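Local coordinates for protein probable mannosyltransferase KTR4 (Saccharomyces cerevisiae, PDB 5A07) that is a probable mannosyltransferase of the GT-A glycosyltransferase clan, modelled here as its lumenal part with guanosine-5'-diphosphate and a manganese ion bound, at residues Lys254-Pro266 with Leu412-His424. Sequence-based numbering, arbitrary orientation.
Sequences KIYGFVLNLYDSP and LDNQNCQATWIRH
Asn261 pairs with Cys417, and Tyr263 with Gln415, joining the backbone on either side of Leu262 to the 3-10 segment and the turn ahead of helix 418-425. Cys417 N donates to Asn261 O at 2.8 Å, and Tyr263 N donates to Gln415 O at 2.9 Å with an N-H...O angle of 165°; the pair defines a single beta bridge between Leu262 and Asn416. Gln415 O thus takes one N-H bond, with a weaker CA-H...O contact from Leu262 CA beside it.

Side chains extend the contact in both directions. The Tyr263 ring packs its edge against Asn416 O, with CE1 3.4 Å away, while that oxygen accepts a hydrogen bond from Gln301 NE2. Cys417 SG sits obliquely 4.4 Å from the Tyr263 ring centroid as a sulfur-aromatic contact. At the other end, Phe258 directs CZ at one face of the Trp421 indole, planes 81° apart, a T-shaped pair. Beside it the Gln418 amide lies nearly coplanar with the Phe258 ring, and its OE1 meets CE2 at the ring edge. With CG anti to the backbone N (chi1 -168°), the Asn261 amide lies against Cys417 and Trp421, OD1 3.2 Å from Cys417 CB and ND2 3.7 Å from Trp421 CB. Waters bridge Val259 O to Gln418 OE1, Asn261 N to Asn416 OD1, and Tyr263 O to Gln415 OE1.

A second shell fixes these groups. Asn416 OD1 accepts from Gln418 N in an Asx turn, and Cys417, the N-cap residue, is tied to Cys315 by a disulfide. Trp295 NE1 donates to Asn261 OD1, and Thr420 OG1 bonds to Asp298.

Backbone bonds, a disulfide and bridging waters thus anchor helix 418-425 to the 261-262 end of strand 256-262 in the mixed sheet of this GT-A-type fold, satisfying main-chain polar atoms within a largely buried interface.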
loop_
_atom_site.group_PDB
_atom_site.type_symbol
_atom_site.label_atom_id
_atom_site.label_comp_id
_atom_site.label_asym_id
_atom_site.label_seq_id
_atom_site.Cartn_x
_atom_site.Cartn_y
_atom_site.Cartn_z
ATOM N N LYS B 254 -5.013 13.189 -6.145
ATOM C CA LYS B 254 -4.883 11.942 -5.490
ATOM C C LYS B 254 -3.615 11.890 -4.686
ATOM O O LYS B 254 -2.536 12.210 -5.176
ATOM C CB LYS B 254 -4.904 10.790 -6.502
ATOM C CG LYS B 254 -6.050 10.878 -7.476
ATOM C CD LYS B 254 -7.398 10.830 -6.809
ATOM C CE LYS B 254 -8.483 10.845 -7.903
ATOM N NZ LYS B 254 -9.749 10.924 -7.161
ATOM N N ILE B 255 -3.751 11.449 -3.455
ATOM C CA ILE B 255 -2.588 11.330 -2.589
ATOM C C ILE B 255 -2.022 9.924 -2.492
ATOM O O ILE B 255 -0.994 9.716 -1.885
ATOM C CB ILE B 255 -2.908 11.808 -1.164
ATOM C CG1 ILE B 255 -3.959 10.960 -0.499
ATOM C CG2 ILE B 255 -3.259 13.326 -1.218
ATOM C CD1 ILE B 255 -4.092 11.134 1.029
ATOM N N TYR B 256 -2.749 8.940 -3.045
ATOM C CA TYR B 256 -2.324 7.567 -2.859
ATOM C C TYR B 256 -2.924 6.725 -3.979
ATOM O O TYR B 256 -4.085 6.923 -4.362
ATOM C CB TYR B 256 -2.748 7.050 -1.508
ATOM C CG TYR B 256 -2.074 5.728 -1.119
ATOM C CD1 TYR B 256 -0.766 5.719 -0.649
ATOM C CD2 TYR B 256 -2.715 4.538 -1.226
ATOM C CE1 TYR B 256 -0.139 4.538 -0.312
ATOM C CE2 TYR B 256 -2.089 3.346 -0.844
ATOM C CZ TYR B 256 -0.804 3.379 -0.379
ATOM O OH TYR B 256 -0.181 2.227 -0.016
ATOM N N GLY B 257 -2.117 5.819 -4.495
ATOM C CA GLY B 257 -2.531 4.859 -5.490
ATOM C C GLY B 257 -2.184 3.443 -5.096
ATOM O O GLY B 257 -1.051 3.172 -4.609
ATOM N N PHE B 258 -3.143 2.527 -5.308
ATOM C CA PHE B 258 -2.970 1.147 -4.981
ATOM C C PHE B 258 -3.547 0.271 -6.091
ATOM O O PHE B 258 -4.325 0.726 -6.933
ATOM C CB PHE B 258 -3.612 0.813 -3.621
ATOM C CG PHE B 258 -5.131 0.726 -3.641
ATOM C CD1 PHE B 258 -5.899 1.845 -3.533
ATOM C CD2 PHE B 258 -5.770 -0.482 -3.783
ATOM C CE1 PHE B 258 -7.292 1.770 -3.562
ATOM C CE2 PHE B 258 -7.158 -0.569 -3.830
ATOM C CZ PHE B 258 -7.900 0.569 -3.730
ATOM N N VAL B 259 -3.150 -0.982 -6.059
ATOM C CA VAL B 259 -3.699 -2.018 -6.941
ATOM C C VAL B 259 -4.431 -3.187 -6.272
ATOM O O VAL B 259 -5.364 -3.794 -6.907
ATOM C CB VAL B 259 -2.684 -2.596 -7.968
ATOM C CG1 VAL B 259 -2.240 -1.569 -8.975
ATOM C CG2 VAL B 259 -1.471 -3.197 -7.286
ATOM N N LEU B 260 -3.997 -3.550 -5.064
ATOM C CA LEU B 260 -4.472 -4.707 -4.391
ATOM C C LEU B 260 -4.839 -4.318 -2.932
ATOM O O LEU B 260 -4.190 -3.463 -2.343
ATOM C CB LEU B 260 -3.407 -5.853 -4.400
ATOM C CG LEU B 260 -3.263 -6.481 -5.794
ATOM C CD1 LEU B 260 -1.961 -7.257 -5.985
ATOM C CD2 LEU B 260 -4.484 -7.357 -6.097
ATOM N N ASN B 261 -5.836 -4.978 -2.363
ATOM C CA ASN B 261 -6.463 -4.545 -1.091
ATOM C C ASN B 261 -6.828 -5.824 -0.358
ATOM O O ASN B 261 -7.642 -6.587 -0.836
ATOM C CB ASN B 261 -7.703 -3.725 -1.515
ATOM C CG ASN B 261 -8.332 -2.956 -0.393
ATOM O OD1 ASN B 261 -8.672 -3.511 0.680
ATOM N ND2 ASN B 261 -8.550 -1.667 -0.647
ATOM N N LEU B 262 -6.221 -6.063 0.793
ATOM C CA LEU B 262 -6.227 -7.336 1.455
ATOM C C LEU B 262 -6.561 -7.244 2.961
ATOM O O LEU B 262 -6.378 -6.230 3.603
ATOM C CB LEU B 262 -4.813 -8.003 1.398
ATOM C CG LEU B 262 -4.108 -8.216 0.049
ATOM C CD1 LEU B 262 -2.740 -8.897 0.253
ATOM C CD2 LEU B 262 -4.985 -9.036 -0.855
ATOM N N TYR B 263 -6.925 -8.377 3.482
ATOM C CA TYR B 263 -6.989 -8.617 4.907
ATOM C C TYR B 263 -5.553 -8.932 5.374
ATOM O O TYR B 263 -4.767 -9.517 4.638
ATOM C CB TYR B 263 -7.908 -9.762 5.241
ATOM C CG TYR B 263 -9.356 -9.406 5.091
ATOM C CD1 TYR B 263 -9.978 -9.442 3.832
ATOM C CD2 TYR B 263 -10.089 -8.969 6.156
ATOM C CE1 TYR B 263 -11.328 -9.075 3.678
ATOM C CE2 TYR B 263 -11.451 -8.554 6.009
ATOM C CZ TYR B 263 -12.060 -8.631 4.758
ATOM O OH TYR B 263 -13.377 -8.204 4.590
ATOM N N ASP B 264 -5.281 -8.628 6.619
ATOM C CA ASP B 264 -4.033 -8.971 7.205
ATOM C C ASP B 264 -4.185 -10.128 8.206
ATOM O O ASP B 264 -5.254 -10.506 8.599
ATOM C CB ASP B 264 -3.443 -7.751 7.915
ATOM C CG ASP B 264 -1.876 -7.690 7.821
ATOM O OD1 ASP B 264 -1.227 -8.714 7.668
ATOM O OD2 ASP B 264 -1.305 -6.626 7.924
ATOM N N SER B 265 -3.034 -10.647 8.621
ATOM C CA SER B 265 -2.945 -11.640 9.673
ATOM C C SER B 265 -3.148 -10.957 11.011
ATOM O O SER B 265 -2.313 -10.119 11.451
ATOM C CB SER B 265 -1.550 -12.300 9.577
ATOM O OG SER B 265 -1.362 -13.047 10.743
ATOM N N PRO B 266 -4.312 -11.217 11.672
ATOM C CA PRO B 266 -4.649 -10.418 12.857
ATOM C C PRO B 266 -3.606 -10.556 14.013
ATOM O O PRO B 266 -3.402 -9.649 14.765
ATOM C CB PRO B 266 -5.991 -10.981 13.324
ATOM C CG PRO B 266 -6.466 -11.869 12.239
ATOM C CD PRO B 266 -5.347 -12.195 11.313
ATOM N N LEU B 412 -7.356 -18.684 -0.598
ATOM C CA LEU B 412 -6.962 -17.313 -0.258
ATOM C C LEU B 412 -7.980 -16.287 -0.787
ATOM O O LEU B 412 -7.750 -15.072 -0.591
ATOM C CB LEU B 412 -5.564 -16.988 -0.842
ATOM C CG LEU B 412 -4.420 -17.912 -0.407
ATOM C CD1 LEU B 412 -3.150 -17.454 -1.114
ATOM C CD2 LEU B 412 -4.278 -17.934 1.125
ATOM N N ASP B 413 -9.064 -16.710 -1.452
ATOM C CA ASP B 413 -10.069 -15.715 -1.951
ATOM C C ASP B 413 -10.614 -14.871 -0.839
ATOM O O ASP B 413 -10.891 -13.662 -1.043
ATOM C CB ASP B 413 -11.235 -16.349 -2.704
ATOM C CG ASP B 413 -10.832 -16.827 -4.104
ATOM O OD1 ASP B 413 -9.945 -16.193 -4.719
ATOM O OD2 ASP B 413 -11.475 -17.783 -4.583
ATOM N N ASN B 414 -10.734 -15.434 0.353
ATOM C CA ASN B 414 -11.211 -14.619 1.474
ATOM C C ASN B 414 -10.226 -13.606 2.071
ATOM O O ASN B 414 -10.587 -12.870 2.998
ATOM C CB ASN B 414 -11.792 -15.504 2.592
ATOM C CG ASN B 414 -10.747 -16.253 3.356
ATOM O OD1 ASN B 414 -9.579 -16.377 2.978
ATOM N ND2 ASN B 414 -11.192 -16.834 4.439
ATOM N N GLN B 415 -9.003 -13.547 1.546
ATOM C CA GLN B 415 -8.076 -12.495 1.874
ATOM C C GLN B 415 -8.250 -11.195 1.025
ATOM O O GLN B 415 -7.651 -10.221 1.313
ATOM C CB GLN B 415 -6.624 -13.048 1.767
ATOM C CG GLN B 415 -6.350 -14.259 2.666
ATOM C CD GLN B 415 -6.725 -14.012 4.086
ATOM O OE1 GLN B 415 -6.180 -13.166 4.727
ATOM N NE2 GLN B 415 -7.712 -14.772 4.593
ATOM N N ASN B 416 -9.107 -11.217 0.027
ATOM C CA ASN B 416 -9.394 -10.060 -0.828
ATOM C C ASN B 416 -10.395 -9.130 -0.105
ATOM O O ASN B 416 -11.472 -9.586 0.284
ATOM C CB ASN B 416 -9.997 -10.538 -2.127
ATOM C CG ASN B 416 -9.957 -9.484 -3.229
ATOM O OD1 ASN B 416 -9.584 -8.324 -3.009
ATOM N ND2 ASN B 416 -10.369 -9.883 -4.389
ATOM N N CYS B 417 -9.986 -7.875 0.084
ATOM C CA CYS B 417 -10.859 -6.851 0.647
ATOM C C CYS B 417 -11.360 -5.879 -0.388
ATOM O O CYS B 417 -12.036 -4.915 -0.068
ATOM C CB CYS B 417 -10.161 -6.159 1.808
ATOM S SG CYS B 417 -11.377 -5.234 2.796
ATOM N N GLN B 418 -11.068 -6.114 -1.670
ATOM C CA GLN B 418 -11.375 -5.142 -2.688
ATOM C C GLN B 418 -12.905 -4.889 -2.815
ATOM O O GLN B 418 -13.296 -3.755 -3.064
ATOM C CB GLN B 418 -10.764 -5.509 -4.033
ATOM C CG GLN B 418 -10.989 -4.481 -5.153
ATOM C CD GLN B 418 -10.182 -3.226 -4.908
ATOM O OE1 GLN B 418 -8.976 -3.302 -4.621
ATOM N NE2 GLN B 418 -10.802 -2.106 -4.998
ATOM N N ALA B 419 -13.755 -5.912 -2.630
ATOM C CA ALA B 419 -15.204 -5.724 -2.692
ATOM C C ALA B 419 -15.678 -4.726 -1.665
ATOM O O ALA B 419 -16.555 -3.925 -1.959
ATOM C CB ALA B 419 -15.954 -7.046 -2.515
ATOM N N THR B 420 -15.091 -4.748 -0.469
ATOM C CA THR B 420 -15.436 -3.786 0.574
ATOM C C THR B 420 -15.095 -2.344 0.175
ATOM O O THR B 420 -15.910 -1.425 0.331
ATOM C CB THR B 420 -14.789 -4.163 1.924
ATOM O OG1 THR B 420 -15.313 -5.419 2.325
ATOM C CG2 THR B 420 -15.041 -3.097 3.007
ATOM N N TRP B 421 -13.930 -2.162 -0.418
ATOM C CA TRP B 421 -13.520 -0.867 -0.909
ATOM C C TRP B 421 -14.477 -0.386 -2.063
ATOM O O TRP B 421 -14.910 0.784 -2.069
ATOM C CB TRP B 421 -12.038 -0.948 -1.460
ATOM C CG TRP B 421 -11.536 0.383 -1.860
ATOM C CD1 TRP B 421 -11.570 0.951 -3.110
ATOM C CD2 TRP B 421 -11.023 1.376 -0.983
ATOM N NE1 TRP B 421 -11.121 2.212 -3.051
ATOM C CE2 TRP B 421 -10.782 2.502 -1.745
ATOM C CE3 TRP B 421 -10.802 1.421 0.416
ATOM C CZ2 TRP B 421 -10.281 3.665 -1.209
ATOM C CZ3 TRP B 421 -10.280 2.604 0.983
ATOM C CH2 TRP B 421 -10.055 3.714 0.170
ATOM N N ILE B 422 -14.790 -1.270 -2.971
ATOM C CA ILE B 422 -15.735 -0.930 -4.074
ATOM C C ILE B 422 -17.094 -0.545 -3.496
ATOM O O ILE B 422 -17.667 0.493 -3.869
ATOM C CB ILE B 422 -15.928 -2.079 -5.070
ATOM C CG1 ILE B 422 -14.630 -2.306 -5.849
ATOM C CG2 ILE B 422 -17.077 -1.775 -6.079
ATOM C CD1 ILE B 422 -14.591 -3.583 -6.616
ATOM N N ARG B 423 -17.579 -1.358 -2.601
ATOM C CA ARG B 423 -18.938 -1.152 -2.042
ATOM C C ARG B 423 -19.063 0.129 -1.225
ATOM O O ARG B 423 -20.077 0.836 -1.329
ATOM C CB ARG B 423 -19.308 -2.350 -1.206
ATOM C CG ARG B 423 -20.680 -2.265 -0.486
ATOM C CD ARG B 423 -20.946 -3.522 0.317
ATOM N NE ARG B 423 -21.001 -4.610 -0.607
ATOM C CZ ARG B 423 -20.275 -5.750 -0.598
ATOM N NH1 ARG B 423 -19.445 -6.021 0.384
ATOM N NH2 ARG B 423 -20.440 -6.612 -1.605
ATOM N N HIS B 424 -18.062 0.436 -0.417
ATOM C CA HIS B 424 -18.172 1.478 0.617
ATOM C C HIS B 424 -17.296 2.698 0.428
ATOM O O HIS B 424 -17.553 3.761 1.033
ATOM C CB HIS B 424 -17.836 0.919 1.992
ATOM C CG HIS B 424 -18.805 -0.107 2.447
ATOM N ND1 HIS B 424 -20.083 0.216 2.860
ATOM C CD2 HIS B 424 -18.689 -1.437 2.567
ATOM C CE1 HIS B 424 -20.714 -0.887 3.190
ATOM N NE2 HIS B 424 -19.895 -1.909 3.015
HETATM O O HOH W 1 -7.570 -5.124 -6.120
HETATM O O HOH W 2 -7.255 -6.951 -3.967
HETATM O O HOH W 3 -3.934 -12.046 4.372
HETATM O O HOH W 4 -14.158 -7.833 2.349
#